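Local atomic coordinates of GCN5-related N-acetyltransferase (Kribbella flavida, PDB entry 4H89), a protein that probably transfers an acyl group, most likely acetyl, from a coenzyme A thioester to an amine acceptor, as members of the GCN5-related N-acetyltransferase superfamily do. Residues Q59-V64 and I114-R119; N77-R82 and S91-V96; F127-E132 and V164-M169. All coordinates share one frame; numbering follows the deposited sequence.

Contact 1: residues Q59-V64 and I114-R119; sequences QSRTTV and IDWAGR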
loop_
_atom_site.group_PDB
_atom_site.type_symbol
_atom_site.label_atom_id
_atom_site.label_comp_id
_atom_site.label_asym_id
_atom_site.label_seq_id
_atom_site.Cartn_x
_atom_site.Cartn_y
_atom_site.Cartn_z
ATOM N N GLN A 59 11.113 -8.681 -10.411
ATOM C CA GLN A 59 11.964 -7.500 -10.199
ATOM C C GLN A 59 12.025 -7.128 -8.727
ATOM O O GLN A 59 11.620 -6.044 -8.326
ATOM C CB GLN A 59 11.442 -6.326 -11.022
ATOM C CG GLN A 59 11.607 -6.508 -12.525
ATOM C CD GLN A 59 12.007 -5.218 -13.174
ATOM O OE1 GLN A 59 11.186 -4.333 -13.329
ATOM N NE2 GLN A 59 13.289 -5.096 -13.546
ATOM N N SER A 60 12.517 -8.069 -7.947
ATOM C CA SER A 60 12.549 -7.950 -6.488
ATOM C C SER A 60 13.848 -8.512 -5.985
ATOM O O SER A 60 14.484 -9.302 -6.649
ATOM C CB SER A 60 11.385 -8.752 -5.904
ATOM O OG SER A 60 10.122 -8.172 -6.273
ATOM N N ARG A 61 14.228 -8.091 -4.771
ATOM C CA ARG A 61 15.508 -8.485 -4.209
ATOM C C ARG A 61 15.502 -8.254 -2.721
ATOM O O ARG A 61 14.814 -7.349 -2.247
ATOM C CB ARG A 61 16.629 -7.689 -4.905
ATOM C CG ARG A 61 18.058 -7.873 -4.375
ATOM C CD ARG A 61 19.008 -7.189 -5.358
ATOM N NE ARG A 61 20.394 -7.238 -4.924
ATOM C CZ ARG A 61 21.109 -6.202 -4.514
ATOM N NH1 ARG A 61 20.574 -5.008 -4.443
ATOM N NH2 ARG A 61 22.342 -6.411 -4.176
ATOM N N THR A 62 16.250 -9.093 -2.000
ATOM C CA THR A 62 16.501 -8.872 -0.566
ATOM C C THR A 62 17.987 -8.881 -0.364
ATOM O O THR A 62 18.693 -9.745 -0.897
ATOM C CB THR A 62 15.812 -9.947 0.264
ATOM O OG1 THR A 62 14.426 -9.982 -0.068
ATOM C CG2 THR A 62 16.006 -9.740 1.766
ATOM N N THR A 63 18.474 -7.917 0.418
ATOM C CA THR A 63 19.882 -7.779 0.735
ATOM C C THR A 63 20.125 -7.831 2.230
ATOM O O THR A 63 19.193 -7.633 3.014
ATOM C CB THR A 63 20.444 -6.450 0.232
ATOM O OG1 THR A 63 19.757 -5.386 0.872
ATOM C CG2 THR A 63 20.281 -6.340 -1.271
ATOM N N VAL A 64 21.384 -8.077 2.564
ATOM C CA VAL A 64 21.874 -7.899 3.939
ATOM C C VAL A 64 23.076 -6.982 3.906
ATOM O O VAL A 64 23.843 -6.975 2.929
ATOM C CB VAL A 64 22.216 -9.203 4.676
ATOM C CG1 VAL A 64 20.968 -9.959 5.033
ATOM C CG2 VAL A 64 23.188 -10.047 3.869
ATOM N N ILE A 114 18.985 1.979 -4.389
ATOM C CA ILE A 114 18.828 2.963 -5.461
ATOM C C ILE A 114 19.618 2.513 -6.675
ATOM O O ILE A 114 19.115 2.612 -7.811
ATOM C CB ILE A 114 19.357 4.353 -4.980
ATOM C CG1 ILE A 114 18.408 4.954 -3.956
ATOM C CG2 ILE A 114 19.562 5.321 -6.158
ATOM C CD1 ILE A 114 18.964 6.113 -3.139
ATOM N N ASP A 115 20.825 2.018 -6.468
ATOM C CA ASP A 115 21.661 1.535 -7.585
ATOM C C ASP A 115 20.990 0.351 -8.284
ATOM O O ASP A 115 20.922 0.283 -9.539
ATOM C CB ASP A 115 23.063 1.156 -7.133
ATOM C CG ASP A 115 23.873 2.329 -6.578
ATOM O OD1 ASP A 115 23.448 3.485 -6.701
ATOM O OD2 ASP A 115 24.919 2.042 -5.978
ATOM N N TRP A 116 20.429 -0.555 -7.500
ATOM C CA TRP A 116 19.701 -1.691 -8.047
ATOM C C TRP A 116 18.510 -1.231 -8.865
ATOM O O TRP A 116 18.294 -1.713 -9.972
ATOM C CB TRP A 116 19.245 -2.612 -6.889
ATOM C CG TRP A 116 18.239 -3.662 -7.273
ATOM C CD1 TRP A 116 18.517 -4.893 -7.795
ATOM C CD2 TRP A 116 16.821 -3.562 -7.187
ATOM N NE1 TRP A 116 17.348 -5.577 -8.025
ATOM C CE2 TRP A 116 16.288 -4.780 -7.693
ATOM C CE3 TRP A 116 15.939 -2.580 -6.741
ATOM C CZ2 TRP A 116 14.914 -5.057 -7.700
ATOM C CZ3 TRP A 116 14.553 -2.824 -6.794
ATOM C CH2 TRP A 116 14.064 -4.059 -7.264
ATOM N N ALA A 117 17.723 -0.320 -8.333
ATOM C CA ALA A 117 16.493 0.087 -9.017
ATOM C C ALA A 117 16.856 0.726 -10.333
ATOM O O ALA A 117 16.141 0.568 -11.334
ATOM C CB ALA A 117 15.695 1.036 -8.135
ATOM N N GLY A 118 17.928 1.501 -10.347
ATOM C CA GLY A 118 18.397 2.130 -11.570
ATOM C C GLY A 118 18.777 1.106 -12.615
ATOM O O GLY A 118 18.311 1.179 -13.765
ATOM N N ARG A 119 19.621 0.142 -12.249
ATOM C CA ARG A 119 20.066 -0.836 -13.238
ATOM C C ARG A 119 18.955 -1.754 -13.677
ATOM O O ARG A 119 18.977 -2.241 -14.814
ATOM C CB ARG A 119 21.316 -1.605 -12.823
ATOM C CG ARG A 119 21.172 -2.541 -11.702
ATOM C CD ARG A 119 22.436 -3.421 -11.501
ATOM N NE ARG A 119 22.262 -4.159 -10.265
ATOM C CZ ARG A 119 22.599 -3.722 -9.051
ATOM N NH1 ARG A 119 22.292 -4.472 -7.997
ATOM N NH2 ARG A 119 23.259 -2.580 -8.882
#
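The strand at R61 and the helix at W116 stand well apart, their CA atoms 8.9 Å from each other, as are those of Q59 and A117, so side chains bridge the gap. This is the alpha-on-beta layering of the GNAT fold, in which strand 61-66 of the central sheet packs beneath the last turns of helix 105-119. W116 does most of the bridging. Its indole reaches down to the sheet because chi1 of 168° sets CG opposite the backbone N, and the extended side chain of R61 slides past it in the opposite direction. CB of R61 lies 3.7 Å above one face of the indole, offset toward the rim, and R61 CD comes within 3.4 Å of W116 CD1. The guanidinium ends beside W116 CB, its plane only 22° from that of the ring. T63 CG2 sits over the centre of one guanidinium face, 3.3 Å above its plane, while NH1 of R119 approaches the opposite face. These two arginines leave their NH1 atoms 4.0 Å apart, a proximity probably tempered by the salt bridges of R61 to D13 and D112. R119 in turn lays its own guanidinium over CA of W116. Just before the strand, the side-chain amide of Q59 turns to the backbone carbonyl of E120, immediately past the helix. The Q59 main-chain carbonyl is buried without a hydrogen-bonding partner: its O points at the indole edge, near the ring plane, 3.3 Å from W116 CH2.

Contact 2: residues N77-R82 and S91-V96; sequences NMYPNR and SASFMV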
loop_
_atom_site.group_PDB
_atom_site.type_symbol
_atom_site.label_atom_id
_atom_site.label_comp_id
_atom_site.label_asym_id
_atom_site.label_seq_id
_atom_site.Cartn_x
_atom_site.Cartn_y
_atom_site.Cartn_z
ATOM N N ASN A 77 14.585 -5.018 1.599
ATOM C CA ASN A 77 13.988 -5.680 0.478
ATOM C C ASN A 77 13.358 -4.625 -0.414
ATOM O O ASN A 77 13.028 -3.514 0.021
ATOM C CB ASN A 77 13.031 -6.788 0.889
ATOM C CG ASN A 77 11.739 -6.258 1.402
ATOM O OD1 ASN A 77 11.573 -5.027 1.541
ATOM N ND2 ASN A 77 10.835 -7.121 1.652
HETATM N N MSE A 78 13.266 -4.969 -1.693
HETATM C CA MSE A 78 12.952 -4.035 -2.762
HETATM C C MSE A 78 12.150 -4.778 -3.806
HETATM O O MSE A 78 12.371 -5.964 -4.061
HETATM C CB MSE A 78 14.250 -3.375 -3.281
HETATM C CG MSE A 78 15.241 -4.399 -3.895
HETATM SE SE MSE A 78 17.104 -3.854 -3.586
HETATM C CE MSE A 78 17.129 -4.177 -1.829
ATOM N N TYR A 79 11.241 -4.056 -4.467
ATOM C CA TYR A 79 10.216 -4.734 -5.270
ATOM C C TYR A 79 9.432 -3.649 -6.020
ATOM O O TYR A 79 9.488 -2.499 -5.636
ATOM C CB TYR A 79 9.248 -5.538 -4.324
ATOM C CG TYR A 79 8.924 -4.775 -3.056
ATOM C CD1 TYR A 79 7.925 -3.811 -2.996
ATOM C CD2 TYR A 79 9.655 -4.995 -1.920
ATOM C CE1 TYR A 79 7.698 -3.053 -1.828
ATOM C CE2 TYR A 79 9.441 -4.278 -0.759
ATOM C CZ TYR A 79 8.481 -3.314 -0.702
ATOM O OH TYR A 79 8.326 -2.619 0.485
ATOM N N PRO A 80 8.619 -4.018 -6.998
ATOM C CA PRO A 80 7.734 -3.013 -7.589
ATOM C C PRO A 80 6.688 -2.551 -6.571
ATOM O O PRO A 80 6.100 -3.386 -5.836
ATOM C CB PRO A 80 7.085 -3.751 -8.786
ATOM C CG PRO A 80 7.988 -4.941 -9.025
ATOM C CD PRO A 80 8.489 -5.309 -7.669
ATOM N N ASN A 81 6.403 -1.261 -6.508
ATOM C CA ASN A 81 5.463 -0.755 -5.528
ATOM C C ASN A 81 4.053 -1.192 -5.796
ATOM O O ASN A 81 3.284 -1.350 -4.870
ATOM C CB ASN A 81 5.507 0.762 -5.421
ATOM C CG ASN A 81 4.920 1.273 -4.100
ATOM O OD1 ASN A 81 5.132 0.664 -3.035
ATOM N ND2 ASN A 81 4.193 2.367 -4.154
ATOM N N ARG A 82 3.709 -1.320 -7.074
ATOM C CA ARG A 82 2.402 -1.729 -7.527
ATOM C C ARG A 82 2.623 -2.593 -8.767
ATOM O O ARG A 82 3.612 -2.475 -9.432
ATOM C CB ARG A 82 1.529 -0.495 -7.924
ATOM C CG ARG A 82 1.199 0.348 -6.708
ATOM C CD ARG A 82 0.390 1.617 -6.949
ATOM N NE ARG A 82 -0.311 1.906 -5.675
ATOM C CZ ARG A 82 0.070 2.787 -4.757
ATOM N NH1 ARG A 82 -0.608 2.846 -3.615
ATOM N NH2 ARG A 82 1.064 3.664 -4.982
ATOM N N SER A 91 9.710 0.152 -4.670
ATOM C CA SER A 91 9.699 0.537 -3.253
ATOM C C SER A 91 10.626 -0.375 -2.514
ATOM O O SER A 91 11.226 -1.292 -3.083
ATOM C CB SER A 91 8.284 0.431 -2.732
ATOM O OG SER A 91 8.170 0.959 -1.398
ATOM N N ALA A 92 10.795 -0.092 -1.234
ATOM C CA ALA A 92 11.687 -0.853 -0.419
ATOM C C ALA A 92 11.365 -0.621 1.037
ATOM O O ALA A 92 10.725 0.361 1.414
ATOM C CB ALA A 92 13.133 -0.441 -0.691
ATOM N N SER A 93 11.838 -1.553 1.850
ATOM C CA SER A 93 11.829 -1.482 3.301
ATOM C C SER A 93 13.208 -1.818 3.851
ATOM O O SER A 93 13.948 -2.554 3.233
ATOM C CB SER A 93 10.813 -2.501 3.863
ATOM O OG SER A 93 9.507 -2.250 3.387
ATOM N N PHE A 94 13.505 -1.247 5.026
ATOM C CA PHE A 94 14.816 -1.360 5.650
ATOM C C PHE A 94 14.700 -1.714 7.111
ATOM O O PHE A 94 13.823 -1.189 7.810
ATOM C CB PHE A 94 15.586 -0.021 5.532
ATOM C CG PHE A 94 15.729 0.429 4.116
ATOM C CD1 PHE A 94 16.787 -0.006 3.348
ATOM C CD2 PHE A 94 14.768 1.219 3.508
ATOM C CE1 PHE A 94 16.877 0.330 2.002
ATOM C CE2 PHE A 94 14.859 1.552 2.165
ATOM C CZ PHE A 94 15.928 1.149 1.421
HETATM N N MSE A 95 15.609 -2.576 7.561
HETATM C CA MSE A 95 15.738 -2.876 8.993
HETATM C C MSE A 95 17.179 -2.892 9.329
HETATM O O MSE A 95 17.968 -3.566 8.720
HETATM C CB MSE A 95 15.162 -4.237 9.315
HETATM C CG MSE A 95 13.716 -4.249 8.868
HETATM SE SE MSE A 95 12.892 -5.830 9.617
HETATM C CE MSE A 95 11.214 -4.988 10.154
ATOM N N VAL A 96 17.528 -2.124 10.335
ATOM C CA VAL A 96 18.895 -2.071 10.861
ATOM C C VAL A 96 18.886 -2.503 12.329
ATOM O O VAL A 96 18.093 -2.016 13.120
ATOM C CB VAL A 96 19.470 -0.655 10.735
ATOM C CG1 VAL A 96 20.854 -0.568 11.347
ATOM C CG2 VAL A 96 19.515 -0.209 9.267
HETATM O O HOH W 1 6.795 -0.688 0.423
#
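S91, Y79 and N77 give up the most surface in this antiparallel beta hairpin. N77 forms a hydrogen-bonded pair with S93, S93 N reaching N77 O at 2.9 Å, and rests its OD1 against S93 CB. Y79 and S91 make the next such pair, with S91 N meeting Y79 O at 2.8 Å, nearly in line with the C=O bond. The side chain of Y79 then folds over its partner strand: CG sits between the backbone N and the carbonyl carbon (chi1 40°), which centres the ring over S91 O, 3.9 Å from the ring plane. S91 CB touches Y79 CE1 at 3.6 Å and, at about a right angle to that, N81 OD1 at 3.2 Å, an oxygen hydrogen-bonded to N128 of strand 124-131. Y79 OH hydrogen-bonds S93 OG at 3.2 Å and shares a water with S91 OG, which also bonds Q126 O. A leucine in place of Y79 would probably leave S93 OG and that water without their phenolic mate. On the other face, M78 and A92 meet through their CB atoms and pack under M113 of helix 105-119, while strand 61-66 flanks the hairpin beside M78.

Contact 3: residues F127-E132 and V164-M169; sequences FNAVVE and VGLHVM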
loop_
_atom_site.group_PDB
_atom_site.type_symbol
_atom_site.label_atom_id
_atom_site.label_comp_id
_atom_site.label_asym_id
_atom_site.label_seq_id
_atom_site.Cartn_x
_atom_site.Cartn_y
_atom_site.Cartn_z
ATOM N N PHE A 127 8.252 5.482 -1.152
ATOM C CA PHE A 127 8.012 4.913 0.188
ATOM C C PHE A 127 6.607 5.367 0.586
ATOM O O PHE A 127 6.345 6.558 0.675
ATOM C CB PHE A 127 9.059 5.414 1.215
ATOM C CG PHE A 127 10.466 5.039 0.895
ATOM C CD1 PHE A 127 10.798 3.952 0.057
ATOM C CD2 PHE A 127 11.499 5.809 1.375
ATOM C CE1 PHE A 127 12.133 3.605 -0.182
ATOM C CE2 PHE A 127 12.820 5.487 1.174
ATOM C CZ PHE A 127 13.153 4.392 0.366
ATOM N N ASN A 128 5.716 4.406 0.830
ATOM C CA ASN A 128 4.327 4.722 1.031
ATOM C C ASN A 128 4.003 5.340 2.370
ATOM O O ASN A 128 3.001 6.042 2.491
ATOM C CB ASN A 128 3.511 3.451 0.845
ATOM C CG ASN A 128 3.785 2.853 -0.483
ATOM O OD1 ASN A 128 3.539 3.523 -1.502
ATOM N ND2 ASN A 128 4.471 1.672 -0.498
ATOM N N ALA A 129 4.824 5.038 3.377
ATOM C CA ALA A 129 4.512 5.414 4.737
ATOM C C ALA A 129 5.766 5.514 5.565
ATOM O O ALA A 129 6.377 4.518 5.949
ATOM C CB ALA A 129 3.586 4.394 5.351
ATOM N N VAL A 130 6.218 6.720 5.795
ATOM C CA VAL A 130 7.356 7.007 6.611
ATOM C C VAL A 130 6.867 7.820 7.813
ATOM O O VAL A 130 6.241 8.844 7.665
ATOM C CB VAL A 130 8.463 7.785 5.877
ATOM C CG1 VAL A 130 9.645 7.945 6.811
ATOM C CG2 VAL A 130 8.839 7.066 4.572
ATOM N N VAL A 131 7.028 7.263 9.022
ATOM C CA VAL A 131 6.490 7.889 10.218
ATOM C C VAL A 131 7.201 9.233 10.402
ATOM O O VAL A 131 8.429 9.301 10.413
ATOM C CB VAL A 131 6.675 6.984 11.470
ATOM C CG1 VAL A 131 6.170 7.679 12.724
ATOM C CG2 VAL A 131 5.976 5.637 11.279
ATOM N N GLU A 132 6.427 10.312 10.592
ATOM C CA GLU A 132 7.044 11.643 10.595
ATOM C C GLU A 132 7.972 11.921 11.770
ATOM O O GLU A 132 8.828 12.769 11.704
ATOM C CB GLU A 132 6.022 12.761 10.442
ATOM C CG GLU A 132 5.217 12.962 11.669
ATOM C CD GLU A 132 4.374 14.236 11.651
ATOM O OE1 GLU A 132 4.919 15.305 11.301
ATOM O OE2 GLU A 132 3.227 14.179 12.098
ATOM N N VAL A 164 0.396 10.581 14.855
ATOM C CA VAL A 164 1.330 11.356 14.042
ATOM C C VAL A 164 1.172 10.992 12.559
ATOM O O VAL A 164 0.514 10.007 12.166
ATOM C CB VAL A 164 2.790 11.152 14.504
ATOM C CG1 VAL A 164 2.925 11.556 15.960
ATOM C CG2 VAL A 164 3.285 9.738 14.289
ATOM N N GLY A 165 1.766 11.823 11.708
ATOM C CA GLY A 165 1.614 11.643 10.262
ATOM C C GLY A 165 2.457 10.541 9.667
ATOM O O GLY A 165 3.480 10.147 10.191
ATOM N N LEU A 166 1.989 10.089 8.489
ATOM C CA LEU A 166 2.746 9.206 7.632
ATOM C C LEU A 166 3.078 9.936 6.316
ATOM O O LEU A 166 2.166 10.270 5.566
ATOM C CB LEU A 166 1.954 7.923 7.348
ATOM C CG LEU A 166 1.781 6.930 8.505
ATOM C CD1 LEU A 166 0.913 5.773 8.029
ATOM C CD2 LEU A 166 3.144 6.432 9.023
ATOM N N HIS A 167 4.363 10.177 6.059
ATOM C CA HIS A 167 4.786 10.797 4.831
ATOM C C HIS A 167 4.706 9.766 3.709
ATOM O O HIS A 167 5.050 8.592 3.918
ATOM C CB HIS A 167 6.240 11.203 4.895
ATOM C CG HIS A 167 6.608 12.227 5.894
ATOM N ND1 HIS A 167 5.970 13.417 6.111
ATOM C CD2 HIS A 167 7.687 12.210 6.704
ATOM C CE1 HIS A 167 6.651 14.086 7.035
ATOM N NE2 HIS A 167 7.689 13.365 7.406
ATOM N N VAL A 168 4.384 10.245 2.510
ATOM C CA VAL A 168 4.655 9.510 1.289
ATOM C C VAL A 168 5.887 10.174 0.694
ATOM O O VAL A 168 5.902 11.385 0.563
ATOM C CB VAL A 168 3.465 9.639 0.313
ATOM C CG1 VAL A 168 3.786 8.910 -1.002
ATOM C CG2 VAL A 168 2.214 9.074 0.994
HETATM N N MSE A 169 6.922 9.404 0.388
HETATM C CA MSE A 169 8.172 9.937 -0.106
HETATM C C MSE A 169 8.480 9.347 -1.476
HETATM O O MSE A 169 8.067 8.237 -1.797
HETATM C CB MSE A 169 9.329 9.678 0.812
HETATM C CG MSE A 169 9.053 10.244 2.208
HETATM SE SE MSE A 169 10.558 10.291 3.429
HETATM C CE MSE A 169 11.645 11.735 2.735
HETATM O O HOH W 2 1.254 7.583 4.032
HETATM O O HOH W 3 9.446 14.296 9.456
#
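E132 holds G165 through both its backbone and its side chain, its N bonding G165 O at 3.0 Å while its carboxylate OE2 accepts the G165 N-H at 2.8 Å. For the second bond, chi1 of 73° sends the otherwise extended chain over to G165, whose N-H reaches OE2 on the anti side, 25° out of the carboxylate plane. Next to this pair, CB of E132 rests 3.5 Å from H167 NE2, and a water ties that nitrogen to E132 O. The rest is antiparallel pairing, V130 with H167 and F127 with M169, interrupted between them by a beta bulge where the chain turns at N128. A water there donates to both N128 O and L166 O. V130 CG2 touches SE of the selenomethionine M169 at 3.8 Å, the side chains crossing at about a right angle. On the face of V131 and L166, V131 CG2 meets L166 CD2 at 3.7 Å; V131 CG1 also meets V164 CG2 at 3.9 Å. Farther out, T151 holds H167 ND1 and F127 stacks on F146. V138 of helix 135-143 packs on V130 and H167, and R82 of the second subunit lies against N128, A129 and L166. A corner in strand 124-131, whose parts on both sides of it pair with strand 164-172, is consistent with the splayed fifth strand of GNAT enzymes, whose divergence from the fourth opens the acyl-CoA cleft.

How the contacts relate
After the edge strand 10-13 and two helices, the chain reaches strand 61-66 in contact 1, whose loop closes about 50 residues later at helix 105-119. Contact 2 falls entirely within that loop, as the short hairpin of strands 72-80 and 89-96. The two touch directly: R61 O lies 2.9 Å from M78 N, probably a hydrogen bond, and W116 packs on M78. Contact 3 follows in series, opening after contact 1 has closed and itself closing a loop that contains helix 135-143 and strand 147-155. Contacts 2 and 3 meet where F94 packs on F127. One mixed sheet joins all three, since strand 61-66 lies beside 72-80 and strand 89-96 beside 124-131.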